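Local atomic coordinates of uncharacterized protein (Bacteroides ovatus, PDB entry 4DQA), a protein that is of unknown function but probably binds carbohydrate, joining a BT_3987-like N-terminal domain to a concanavalin A-like lectin/glucanase domain. Residues A[12-17]-A[60-65]; A[50-55]-A[66-71]; A[216-219]-A[223-226]; A[238-243]-A[293-298]. All blocks are in the same frame, centred on the assembly; numbering follows the deposited sequence. Where two conformers were deposited one is given.

Interaction 1. Residues A[12-17]-A[60-65]; sequences ESKEYN and AKYGTN
K14 and Y62 approach each other from opposite directions and meet only at their ends, the ammonium nitrogen of the lysine coming up to the phenol oxygen of the tyrosine. From CB, which points toward 60-65, the lysine runs out as an almost straight rod: CG stands anti to the backbone N (chi1 -177°) and the torsions beyond it are also close to 180°. CB, CG, CD and CE therefore spend their length spanning the distance to the helix, and CD passes 3.9 Å from CG of E15. At the tip, K14 NZ lies 3.3 Å from Y62 OH, but the angle is too poor for a hydrogen bond. A water does the bonding instead, accepting from K14 NZ at 2.7 Å. The same water takes a weak, long bond from K61 NZ at 3.4 Å, which links the two lysines while their nitrogens, K14 NZ and K61 NZ, stay 5.0 Å apart. Repulsion between these like charges is probably softened by the water and by the E15 carboxylate, whose OE2 is 4.2 Å from K14 NZ. K61 also lays its CG over the centre of the Y62 ring, 3.8 Å above the plane. The contact is small and lies on the surface. K14 precedes strand 15-19 and is tied by its backbone to Y130 of the parallel strand 128-135, whereas K61 and Y62 belong to the last turn of helix 52-62, beside Y58, whose OH in turn bonds E15 OE2.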
loop_
_atom_site.group_PDB
_atom_site.type_symbol
_atom_site.label_atom_id
_atom_site.label_comp_id
_atom_site.label_asym_id
_atom_site.label_seq_id
_atom_site.Cartn_x
_atom_site.Cartn_y
_atom_site.Cartn_z
ATOM N N GLU A 12 -16.448 -13.430 -27.616
ATOM C CA GLU A 12 -16.306 -14.869 -27.323
ATOM C C GLU A 12 -15.654 -15.082 -25.982
ATOM O O GLU A 12 -16.050 -15.965 -25.218
ATOM C CB GLU A 12 -15.448 -15.523 -28.403
ATOM C CG GLU A 12 -15.271 -17.018 -28.283
ATOM C CD GLU A 12 -14.573 -17.570 -29.500
ATOM O OE1 GLU A 12 -13.332 -17.443 -29.595
ATOM O OE2 GLU A 12 -15.271 -18.103 -30.378
ATOM N N SER A 13 -14.633 -14.280 -25.705
ATOM C CA SER A 13 -13.947 -14.332 -24.417
ATOM C C SER A 13 -14.224 -13.032 -23.695
ATOM O O SER A 13 -13.973 -11.944 -24.223
ATOM C CB SER A 13 -12.436 -14.539 -24.586
ATOM N N LYS A 14 -14.748 -13.162 -22.484
ATOM C CA LYS A 14 -15.185 -12.018 -21.703
ATOM C C LYS A 14 -14.006 -11.209 -21.162
ATOM O O LYS A 14 -14.098 -9.998 -21.124
ATOM C CB LYS A 14 -16.056 -12.495 -20.537
ATOM C CG LYS A 14 -16.642 -11.368 -19.693
ATOM C CD LYS A 14 -17.254 -11.906 -18.393
ATOM C CE LYS A 14 -17.889 -10.791 -17.537
ATOM N NZ LYS A 14 -18.495 -11.285 -16.236
ATOM N N GLU A 15 -12.911 -11.877 -20.776
ATOM C CA GLU A 15 -11.849 -11.256 -19.970
ATOM C C GLU A 15 -10.421 -11.604 -20.403
ATOM O O GLU A 15 -10.124 -12.753 -20.734
ATOM C CB GLU A 15 -11.999 -11.676 -18.499
ATOM C CG GLU A 15 -13.375 -11.460 -17.916
ATOM C CD GLU A 15 -13.407 -11.675 -16.417
ATOM O OE1 GLU A 15 -12.486 -12.323 -15.865
ATOM O OE2 GLU A 15 -14.365 -11.188 -15.790
ATOM N N TYR A 16 -9.545 -10.601 -20.356
ATOM C CA TYR A 16 -8.110 -10.771 -20.631
ATOM C C TYR A 16 -7.266 -10.045 -19.589
ATOM O O TYR A 16 -7.642 -8.978 -19.127
ATOM C CB TYR A 16 -7.767 -10.213 -22.015
ATOM C CG TYR A 16 -8.297 -11.064 -23.132
ATOM C CD1 TYR A 16 -9.566 -10.852 -23.649
ATOM C CD2 TYR A 16 -7.536 -12.107 -23.657
ATOM C CE1 TYR A 16 -10.065 -11.643 -24.679
ATOM C CE2 TYR A 16 -8.024 -12.907 -24.681
ATOM C CZ TYR A 16 -9.287 -12.672 -25.186
ATOM O OH TYR A 16 -9.766 -13.471 -26.203
ATOM N N ASN A 17 -6.129 -10.622 -19.230
ATOM C CA ASN A 17 -5.250 -10.066 -18.205
ATOM C C ASN A 17 -3.874 -9.743 -18.754
ATOM O O ASN A 17 -3.254 -10.572 -19.417
ATOM C CB ASN A 17 -5.106 -11.041 -17.036
ATOM C CG ASN A 17 -6.420 -11.276 -16.319
ATOM O OD1 ASN A 17 -6.764 -10.558 -15.381
ATOM N ND2 ASN A 17 -7.166 -12.279 -16.764
ATOM N N ALA A 60 -19.045 -4.223 -7.970
ATOM C CA ALA A 60 -20.081 -4.540 -6.973
ATOM C C ALA A 60 -20.446 -6.034 -7.007
ATOM O O ALA A 60 -20.668 -6.667 -5.970
ATOM C CB ALA A 60 -21.297 -3.669 -7.203
ATOM N N LYS A 61 -20.540 -6.598 -8.195
ATOM C CA LYS A 61 -20.898 -8.003 -8.376
ATOM C C LYS A 61 -19.849 -8.945 -7.790
ATOM O O LYS A 61 -20.177 -9.981 -7.190
ATOM C CB LYS A 61 -21.083 -8.283 -9.859
ATOM C CG LYS A 61 -21.523 -9.694 -10.211
ATOM C CD LYS A 61 -21.922 -9.742 -11.685
ATOM C CE LYS A 61 -22.341 -11.130 -12.099
ATOM N NZ LYS A 61 -22.663 -11.164 -13.564
ATOM N N TYR A 62 -18.585 -8.564 -7.948
ATOM C CA TYR A 62 -17.461 -9.427 -7.559
ATOM C C TYR A 62 -16.646 -8.894 -6.364
ATOM O O TYR A 62 -15.728 -9.580 -5.860
ATOM C CB TYR A 62 -16.571 -9.652 -8.801
ATOM C CG TYR A 62 -17.269 -10.336 -9.955
ATOM C CD1 TYR A 62 -17.668 -11.654 -9.872
ATOM C CD2 TYR A 62 -17.552 -9.648 -11.123
ATOM C CE1 TYR A 62 -18.320 -12.266 -10.925
ATOM C CE2 TYR A 62 -18.196 -10.252 -12.174
ATOM C CZ TYR A 62 -18.584 -11.566 -12.070
ATOM O OH TYR A 62 -19.232 -12.165 -13.131
ATOM N N GLY A 63 -16.947 -7.699 -5.870
ATOM C CA GLY A 63 -16.219 -7.158 -4.728
ATOM C C GLY A 63 -14.774 -6.839 -5.073
ATOM O O GLY A 63 -13.889 -6.858 -4.214
ATOM N N THR A 64 -14.541 -6.538 -6.340
ATOM C CA THR A 64 -13.201 -6.232 -6.825
ATOM C C THR A 64 -12.991 -4.742 -6.740
ATOM O O THR A 64 -13.870 -3.977 -6.315
ATOM C CB THR A 64 -12.970 -6.739 -8.242
ATOM O OG1 THR A 64 -14.074 -6.360 -9.075
ATOM C CG2 THR A 64 -12.889 -8.219 -8.251
ATOM N N ASN A 65 -11.805 -4.330 -7.156
ATOM C CA ASN A 65 -11.400 -2.947 -6.946
ATOM C C ASN A 65 -10.750 -2.358 -8.184
ATOM O O ASN A 65 -9.869 -1.505 -8.107
ATOM C CB ASN A 65 -10.441 -2.847 -5.757
ATOM C CG ASN A 65 -10.847 -1.763 -4.786
ATOM O OD1 ASN A 65 -11.059 -2.022 -3.599
ATOM N ND2 ASN A 65 -10.982 -0.536 -5.291
HETATM O O HOH W 1 -20.287 -9.491 -15.405
#

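Interaction 2. Residues A[50-55]-A[66-71]; sequences AEPSVV and YEMLDV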
loop_
_atom_site.group_PDB
_atom_site.type_symbol
_atom_site.label_atom_id
_atom_site.label_comp_id
_atom_site.label_asym_id
_atom_site.label_seq_id
_atom_site.Cartn_x
_atom_site.Cartn_y
_atom_site.Cartn_z
ATOM N N ALA A 50 -16.672 1.454 -22.924
ATOM C CA ALA A 50 -17.908 1.404 -22.178
ATOM C C ALA A 50 -17.947 2.443 -21.056
ATOM O O ALA A 50 -16.926 2.965 -20.642
ATOM C CB ALA A 50 -18.102 0.018 -21.579
ATOM N N GLU A 51 -19.143 2.704 -20.570
ATOM C CA GLU A 51 -19.340 3.650 -19.482
ATOM C C GLU A 51 -18.623 3.198 -18.213
ATOM O O GLU A 51 -18.578 2.008 -17.908
ATOM C CB GLU A 51 -20.828 3.773 -19.176
ATOM C CG GLU A 51 -21.660 4.400 -20.297
ATOM C CD GLU A 51 -21.621 5.920 -20.286
ATOM O OE1 GLU A 51 -20.654 6.509 -19.745
ATOM O OE2 GLU A 51 -22.576 6.534 -20.805
ATOM N N PRO A 52 -18.061 4.146 -17.448
ATOM C CA PRO A 52 -17.424 3.755 -16.186
ATOM C C PRO A 52 -18.355 2.974 -15.247
ATOM O O PRO A 52 -17.839 2.166 -14.473
ATOM C CB PRO A 52 -17.026 5.098 -15.563
ATOM C CG PRO A 52 -16.825 6.007 -16.732
ATOM C CD PRO A 52 -17.852 5.575 -17.758
ATOM N N SER A 53 -19.671 3.197 -15.312
ATOM C CA SER A 53 -20.615 2.468 -14.462
ATOM C C SER A 53 -20.589 0.958 -14.713
ATOM O O SER A 53 -20.935 0.192 -13.814
ATOM C CB SER A 53 -22.071 3.009 -14.578
ATOM O OG SER A 53 -22.570 2.845 -15.880
ATOM N N VAL A 54 -20.157 0.536 -15.907
ATOM C CA VAL A 54 -19.942 -0.870 -16.197
ATOM C C VAL A 54 -18.881 -1.457 -15.254
ATOM O O VAL A 54 -19.024 -2.572 -14.726
ATOM C CB VAL A 54 -19.540 -0.991 -17.665
ATOM C CG1 VAL A 54 -18.917 -2.308 -17.993
ATOM C CG2 VAL A 54 -20.745 -0.707 -18.524
ATOM N N VAL A 55 -17.827 -0.695 -14.970
ATOM C CA VAL A 55 -16.796 -1.135 -14.038
ATOM C C VAL A 55 -17.327 -1.148 -12.609
ATOM O O VAL A 55 -17.036 -2.034 -11.836
ATOM C CB VAL A 55 -15.555 -0.237 -14.145
ATOM C CG1 VAL A 55 -14.496 -0.634 -13.132
ATOM C CG2 VAL A 55 -14.993 -0.303 -15.566
ATOM N N TYR A 66 -11.221 -2.786 -9.350
ATOM C CA TYR A 66 -10.644 -2.274 -10.586
ATOM C C TYR A 66 -10.921 -0.788 -10.819
ATOM O O TYR A 66 -12.026 -0.286 -10.588
ATOM C CB TYR A 66 -11.117 -3.082 -11.801
ATOM C CG TYR A 66 -10.652 -4.514 -11.758
ATOM C CD1 TYR A 66 -9.321 -4.853 -12.021
ATOM C CD2 TYR A 66 -11.529 -5.532 -11.432
ATOM C CE1 TYR A 66 -8.902 -6.160 -11.971
ATOM C CE2 TYR A 66 -11.116 -6.839 -11.374
ATOM C CZ TYR A 66 -9.804 -7.152 -11.647
ATOM O OH TYR A 66 -9.397 -8.464 -11.595
ATOM N N GLU A 67 -9.879 -0.097 -11.276
ATOM C CA GLU A 67 -9.952 1.302 -11.669
ATOM C C GLU A 67 -10.054 1.419 -13.187
ATOM O O GLU A 67 -9.320 0.768 -13.899
ATOM C CB GLU A 67 -8.680 2.017 -11.207
ATOM C CG GLU A 67 -8.686 2.444 -9.752
ATOM C CD GLU A 67 -8.944 3.924 -9.614
ATOM O OE1 GLU A 67 -10.086 4.345 -9.884
ATOM O OE2 GLU A 67 -8.002 4.668 -9.267
HETATM N N MSE A 68 -10.950 2.261 -13.667
HETATM C CA MSE A 68 -11.098 2.503 -15.071
HETATM C C MSE A 68 -9.914 3.286 -15.631
HETATM O O MSE A 68 -9.446 4.239 -15.027
HETATM C CB MSE A 68 -12.388 3.296 -15.222
HETATM C CG MSE A 68 -12.670 3.739 -16.580
HETATM SE SE MSE A 68 -13.910 2.542 -17.424
HETATM C CE MSE A 68 -13.952 3.522 -18.957
ATOM N N LEU A 69 -9.405 2.864 -16.775
ATOM C CA LEU A 69 -8.381 3.630 -17.468
ATOM C C LEU A 69 -9.045 4.856 -18.084
ATOM O O LEU A 69 -10.238 4.832 -18.358
ATOM C CB LEU A 69 -7.768 2.790 -18.584
ATOM C CG LEU A 69 -6.819 1.672 -18.179
ATOM C CD1 LEU A 69 -6.417 0.870 -19.389
ATOM C CD2 LEU A 69 -5.608 2.260 -17.518
ATOM N N ASP A 70 -8.262 5.912 -18.302
ATOM C CA ASP A 70 -8.747 7.105 -19.001
ATOM C C ASP A 70 -8.836 6.887 -20.506
ATOM O O ASP A 70 -7.905 6.401 -21.124
ATOM C CB ASP A 70 -7.829 8.300 -18.713
ATOM C CG ASP A 70 -7.996 8.837 -17.310
ATOM O OD1 ASP A 70 -9.075 8.618 -16.708
ATOM O OD2 ASP A 70 -7.046 9.486 -16.816
ATOM N N VAL A 71 -9.956 7.281 -21.089
ATOM C CA VAL A 71 -10.214 7.119 -22.506
ATOM C C VAL A 71 -9.174 7.858 -23.331
ATOM O O VAL A 71 -8.924 7.496 -24.479
ATOM C CB VAL A 71 -11.605 7.670 -22.864
ATOM C CG1 VAL A 71 -11.871 7.572 -24.361
ATOM C CG2 VAL A 71 -12.665 6.925 -22.075
#
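V55 and the selenomethionine M68 cross at a slant, with one methyl branch of the valine set against the selenium. V55 CG2 is 3.6 Å from M68 SE, while the other branch, CG1, lies anti to the backbone N (chi1 177°) and is thereby directed to the backbone of 66-71, 3.6 Å from Y66 O. M68 starts out extended, then bends at chi2 (98°), and this bend lays its end along the beginning of the helix. SE consequently comes 3.9 Å from P52 CA, and the terminal CE continues to within 3.5 Å of A50 O, just ahead of the first turn. Further packing is looser: P52 CG stands 4.4 Å from M68 CE. Y66 brings its CB up to V55 but carries its ring away, toward F132. The contact is thus apolar packing, with the selenomethionine also touching V49 and V55 resting on V110. It fastens the first turn of helix 52-62 to short strand 67-68, so that the helix bridges two strands, 43-49 and 67-68, which both pair with 107-117. This gives a helical excursion lying on one sheet of a beta-sandwich, consistent with the E-set clan, whose members have immunoglobulin-like folds.

Interaction 3. Residues A[216-219]-A[223-226]; sequences KPLL and WYHV
L218 lies over one face of the Y224 ring while L219 meets the phenol end of the same residue, a buried contact within the concanavalin A-like beta-sandwich, where the loop after strand 212-213 folds back on the start of strand 223-231. Y224 has its ring carbon CG anti to the carbonyl carbon (chi1 -67°), and the ring stands roughly perpendicular to its own CA-CB-CG plane, turning a broad face to the loop. L218 has the same first rotamer and an extended second torsion. It slides past the tyrosine in the opposite direction, so that its CB passes 3.9 Å from Y224 CE2 before the CD2 branch settles over the middle of the ring. This is a CH-pi contact of close to ideal form: L218 CD2 is 3.6 Å from the ring centroid and only 8° off the normal. The methyl is accordingly almost equally distant from all the ring carbons rather than resting on one edge. L218 further touches L204, which extends the apolar packing to strand 203-208. L219 crosses the tyrosine obliquely and serves it with both backbone and side chain. Its CB lies 3.5 Å from Y224 OH, with CG and CD1 a little farther off, so the hydroxyl has aliphatic groups beside it as well as a polar partner. That partner is L219 N, which donates to Y224 OH across 2.9 Å in a nearly straight bond (171°) and fixes the end of the ring. Beside it, L219 O sits in the ring plane at the edge, 3.6 Å from Y224 CE2.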
loop_
_atom_site.group_PDB
_atom_site.type_symbol
_atom_site.label_atom_id
_atom_site.label_comp_id
_atom_site.label_asym_id
_atom_site.label_seq_id
_atom_site.Cartn_x
_atom_site.Cartn_y
_atom_site.Cartn_z
ATOM N N LYS A 216 6.542 -14.710 20.966
ATOM C CA LYS A 216 7.430 -15.356 20.004
ATOM C C LYS A 216 8.497 -14.334 19.593
ATOM O O LYS A 216 8.177 -13.172 19.539
ATOM C CB LYS A 216 6.640 -15.745 18.754
ATOM C CG LYS A 216 5.445 -16.639 19.018
ATOM C CD LYS A 216 4.739 -16.983 17.717
ATOM C CE LYS A 216 3.916 -15.819 17.206
ATOM N NZ LYS A 216 2.565 -15.744 17.830
ATOM N N PRO A 217 9.729 -14.797 19.266
ATOM C CA PRO A 217 10.766 -13.853 18.817
ATOM C C PRO A 217 10.660 -13.464 17.344
ATOM O O PRO A 217 10.063 -14.187 16.537
ATOM C CB PRO A 217 12.065 -14.625 19.058
ATOM C CG PRO A 217 11.666 -16.077 18.870
ATOM C CD PRO A 217 10.269 -16.170 19.409
ATOM N N LEU A 218 11.241 -12.317 17.009
ATOM C CA LEU A 218 11.505 -11.961 15.629
ATOM C C LEU A 218 12.883 -12.458 15.235
ATOM O O LEU A 218 13.803 -12.518 16.063
ATOM C CB LEU A 218 11.468 -10.441 15.422
ATOM C CG LEU A 218 10.162 -9.759 15.745
ATOM C CD1 LEU A 218 10.291 -8.277 15.451
ATOM C CD2 LEU A 218 9.026 -10.374 14.921
ATOM N N LEU A 219 13.016 -12.839 13.972
ATOM C CA LEU A 219 14.303 -13.142 13.365
ATOM C C LEU A 219 14.989 -11.884 12.852
ATOM O O LEU A 219 14.350 -10.860 12.607
ATOM C CB LEU A 219 14.101 -14.093 12.175
ATOM C CG LEU A 219 13.648 -15.521 12.448
ATOM C CD1 LEU A 219 13.111 -16.125 11.143
ATOM C CD2 LEU A 219 14.778 -16.349 12.942
ATOM N N TRP A 223 12.030 -9.122 6.693
ATOM C CA TRP A 223 11.051 -8.046 6.804
ATOM C C TRP A 223 9.814 -8.502 7.570
ATOM O O TRP A 223 9.275 -9.569 7.306
ATOM C CB TRP A 223 10.629 -7.535 5.432
ATOM C CG TRP A 223 11.677 -6.694 4.790
ATOM C CD1 TRP A 223 12.553 -7.065 3.803
ATOM C CD2 TRP A 223 11.994 -5.344 5.129
ATOM N NE1 TRP A 223 13.390 -6.013 3.516
ATOM C CE2 TRP A 223 13.077 -4.957 4.329
ATOM C CE3 TRP A 223 11.460 -4.419 6.034
ATOM C CZ2 TRP A 223 13.628 -3.670 4.406
ATOM C CZ3 TRP A 223 12.006 -3.156 6.103
ATOM C CH2 TRP A 223 13.095 -2.796 5.303
ATOM N N TYR A 224 9.380 -7.643 8.493
ATOM C CA TYR A 224 8.120 -7.786 9.203
ATOM C C TYR A 224 7.349 -6.490 9.149
ATOM O O TYR A 224 7.940 -5.404 9.263
ATOM C CB TYR A 224 8.359 -8.079 10.676
ATOM C CG TYR A 224 8.987 -9.402 11.019
ATOM C CD1 TYR A 224 8.219 -10.528 11.158
ATOM C CD2 TYR A 224 10.354 -9.509 11.232
ATOM C CE1 TYR A 224 8.795 -11.739 11.498
ATOM C CE2 TYR A 224 10.939 -10.687 11.567
ATOM C CZ TYR A 224 10.167 -11.807 11.707
ATOM O OH TYR A 224 10.773 -12.999 12.081
ATOM N N HIS A 225 6.031 -6.580 9.037
ATOM C CA HIS A 225 5.206 -5.421 9.329
ATOM C C HIS A 225 4.809 -5.478 10.792
ATOM O O HIS A 225 4.320 -6.527 11.254
ATOM C CB HIS A 225 3.960 -5.389 8.457
ATOM C CG HIS A 225 3.184 -4.129 8.609
ATOM N ND1 HIS A 225 2.034 -4.041 9.371
ATOM C CD2 HIS A 225 3.399 -2.885 8.106
ATOM C CE1 HIS A 225 1.587 -2.798 9.338
ATOM N NE2 HIS A 225 2.395 -2.079 8.576
ATOM N N VAL A 226 5.030 -4.397 11.517
ATOM C CA VAL A 226 4.709 -4.356 12.936
ATOM C C VAL A 226 3.800 -3.175 13.213
ATOM O O VAL A 226 3.932 -2.119 12.609
ATOM C CB VAL A 226 5.951 -4.307 13.835
ATOM C CG1 VAL A 226 6.869 -5.530 13.573
ATOM C CG2 VAL A 226 6.722 -3.019 13.678
#

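Interaction 4. Residues A[238-243]-A[293-298]; sequences GIYVNG and RTENQL
The carbonyl oxygen R293 O accepts a hydrogen bond of 2.8 Å from a water, which lies 3.1 Å from Y240 OH and so bridges the residue ahead of the helix to the tyrosine of the strand. The Y240 ring is hemmed in by two residues a helical turn apart. L298 places its CD1 over one face, 4.1 Å from the ring centroid and 20° off the normal, a CH-pi contact displaced toward the rim. E295 crosses the tyrosine at about a right angle. Its CG, anti to the carbonyl carbon (chi1 -65°), comes within 3.3 Å of Y240 CE2, a tight approach that is oblique to the ring. From there the chain runs on extended and brings E295 OE2 to the ring edge, in plane and 3.6 Å from Y240 CE2, with the carboxylate turned 67° against the ring. This edge approach probably lets the carboxylate oxygen benefit from the slightly positive rim of the ring. Y240 belongs to a strand of the larger sheet of the concanavalin A-like sandwich, and helix 295-300 packs on that sheet, with L298 also touching A227 of the neighbouring strand. N242 and G243, both with positive phi, form the type I' turn that leads into strand 244-250, and G243 is the residue of this segment whose CA comes nearest to L298. The helix start is secured by a capping box: T294 OG1 accepts from Q297 N at 3.0 Å, and Q297 OE1 accepts from T294 N at 2.9 Å. Q297 CB in turn lies over the centre of the R293 guanidinium, which makes a cation-pi contact with W289.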
loop_
_atom_site.group_PDB
_atom_site.type_symbol
_atom_site.label_atom_id
_atom_site.label_comp_id
_atom_site.label_asym_id
_atom_site.label_seq_id
_atom_site.Cartn_x
_atom_site.Cartn_y
_atom_site.Cartn_z
ATOM N N GLY A 238 -3.512 -3.664 20.818
ATOM C CA GLY A 238 -2.936 -4.838 20.202
ATOM C C GLY A 238 -1.577 -4.566 19.578
ATOM O O GLY A 238 -1.287 -3.439 19.147
ATOM N N ILE A 239 -0.748 -5.604 19.541
ATOM C CA ILE A 239 0.471 -5.599 18.752
ATOM C C ILE A 239 0.270 -6.623 17.645
ATOM O O ILE A 239 -0.102 -7.777 17.898
ATOM C CB ILE A 239 1.687 -6.018 19.596
ATOM C CG1 ILE A 239 1.982 -4.957 20.647
ATOM C CG2 ILE A 239 2.911 -6.232 18.703
ATOM C CD1 ILE A 239 3.045 -5.337 21.646
ATOM N N TYR A 240 0.515 -6.188 16.410
ATOM C CA TYR A 240 0.271 -6.978 15.229
ATOM C C TYR A 240 1.562 -7.172 14.447
ATOM O O TYR A 240 2.343 -6.237 14.289
ATOM C CB TYR A 240 -0.746 -6.257 14.317
ATOM C CG TYR A 240 -2.111 -6.044 14.919
ATOM C CD1 TYR A 240 -2.352 -4.980 15.767
ATOM C CD2 TYR A 240 -3.158 -6.888 14.613
ATOM C CE1 TYR A 240 -3.596 -4.774 16.328
ATOM C CE2 TYR A 240 -4.415 -6.685 15.173
ATOM C CZ TYR A 240 -4.616 -5.615 16.016
ATOM O OH TYR A 240 -5.862 -5.382 16.577
ATOM N N VAL A 241 1.782 -8.393 13.970
ATOM C CA VAL A 241 2.938 -8.718 13.156
ATOM C C VAL A 241 2.397 -9.350 11.881
ATOM O O VAL A 241 1.696 -10.349 11.933
ATOM C CB VAL A 241 3.881 -9.660 13.867
ATOM C CG1 VAL A 241 5.045 -10.034 12.971
ATOM C CG2 VAL A 241 4.394 -9.025 15.160
ATOM N N ASN A 242 2.734 -8.753 10.745
ATOM C CA ASN A 242 2.283 -9.227 9.427
ATOM C C ASN A 242 0.779 -9.363 9.397
ATOM O O ASN A 242 0.228 -10.304 8.829
ATOM C CB ASN A 242 2.962 -10.535 9.055
ATOM C CG ASN A 242 4.447 -10.375 8.876
ATOM O OD1 ASN A 242 4.957 -9.233 8.739
ATOM N ND2 ASN A 242 5.162 -11.477 8.884
ATOM N N GLY A 243 0.132 -8.411 10.040
ATOM C CA GLY A 243 -1.329 -8.358 10.057
ATOM C C GLY A 243 -2.016 -9.288 11.052
ATOM O O GLY A 243 -3.243 -9.257 11.158
ATOM N N ARG A 293 -6.097 1.897 13.752
ATOM C CA ARG A 293 -6.348 1.287 12.472
ATOM C C ARG A 293 -6.857 -0.133 12.687
ATOM O O ARG A 293 -6.370 -0.855 13.565
ATOM C CB ARG A 293 -5.058 1.279 11.642
ATOM C CG ARG A 293 -4.550 2.665 11.278
ATOM C CD ARG A 293 -5.369 3.284 10.165
ATOM N NE ARG A 293 -4.902 2.789 8.884
ATOM C CZ ARG A 293 -5.450 3.105 7.717
ATOM N NH1 ARG A 293 -6.531 3.865 7.671
ATOM N NH2 ARG A 293 -4.921 2.631 6.603
ATOM N N THR A 294 -7.817 -0.539 11.894
ATOM C CA THR A 294 -8.361 -1.880 12.035
ATOM C C THR A 294 -7.346 -2.893 11.475
ATOM O O THR A 294 -6.422 -2.523 10.729
ATOM C CB THR A 294 -9.671 -2.029 11.262
ATOM O OG1 THR A 294 -9.417 -1.903 9.863
ATOM C CG2 THR A 294 -10.713 -0.951 11.676
ATOM N N GLU A 295 -7.524 -4.167 11.828
ATOM C CA GLU A 295 -6.684 -5.241 11.271
ATOM C C GLU A 295 -6.697 -5.195 9.750
ATOM O O GLU A 295 -5.654 -5.338 9.112
ATOM C CB GLU A 295 -7.189 -6.616 11.712
ATOM C CG GLU A 295 -7.090 -6.879 13.172
ATOM C CD GLU A 295 -7.218 -8.361 13.495
ATOM O OE1 GLU A 295 -7.132 -9.186 12.551
ATOM O OE2 GLU A 295 -7.411 -8.689 14.688
ATOM N N ASN A 296 -7.875 -5.009 9.166
ATOM C CA ASN A 296 -7.990 -4.963 7.717
ATOM C C ASN A 296 -7.246 -3.771 7.135
ATOM O O ASN A 296 -6.607 -3.876 6.094
ATOM C CB ASN A 296 -9.443 -4.935 7.278
ATOM C CG ASN A 296 -10.114 -6.275 7.451
ATOM O OD1 ASN A 296 -9.451 -7.308 7.502
ATOM N ND2 ASN A 296 -11.434 -6.269 7.534
ATOM N N GLN A 297 -7.308 -2.636 7.816
ATOM C CA GLN A 297 -6.590 -1.463 7.316
ATOM C C GLN A 297 -5.091 -1.670 7.399
ATOM O O GLN A 297 -4.347 -1.222 6.529
ATOM C CB GLN A 297 -6.998 -0.210 8.097
ATOM C CG GLN A 297 -8.350 0.322 7.706
ATOM C CD GLN A 297 -8.908 1.347 8.673
ATOM O OE1 GLN A 297 -8.516 1.434 9.832
ATOM N NE2 GLN A 297 -9.867 2.135 8.181
ATOM N N LEU A 298 -4.638 -2.329 8.452
ATOM C CA LEU A 298 -3.222 -2.604 8.569
ATOM C C LEU A 298 -2.774 -3.551 7.464
ATOM O O LEU A 298 -1.768 -3.295 6.813
ATOM C CB LEU A 298 -2.905 -3.211 9.927
ATOM C CG LEU A 298 -3.131 -2.312 11.140
ATOM C CD1 LEU A 298 -3.001 -3.131 12.406
ATOM C CD2 LEU A 298 -2.138 -1.187 11.164
HETATM O O HOH W 2 -6.573 -2.502 15.808
#

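The four contacts fall into two pairs, one in each domain. Interactions 1 and 2, their centres 12 Å apart, share helix 52-62, one at each end, and reach the same six-stranded sheet; along the chain their segments alternate. Interactions 3 and 4 follow in series in the lectin-like domain, with centres 13 Å apart. They touch directly, since strands 223-231 and 236-241 are neighbours in one antiparallel sheet, where H225 O lies 2.8 Å from N242 N, probably hydrogen-bonded. Between the pairs no contact is made: the centres of interactions 2 and 3 are about 40 Å apart. Each pair therefore consolidates its own domain, in keeping with a two-domain protein.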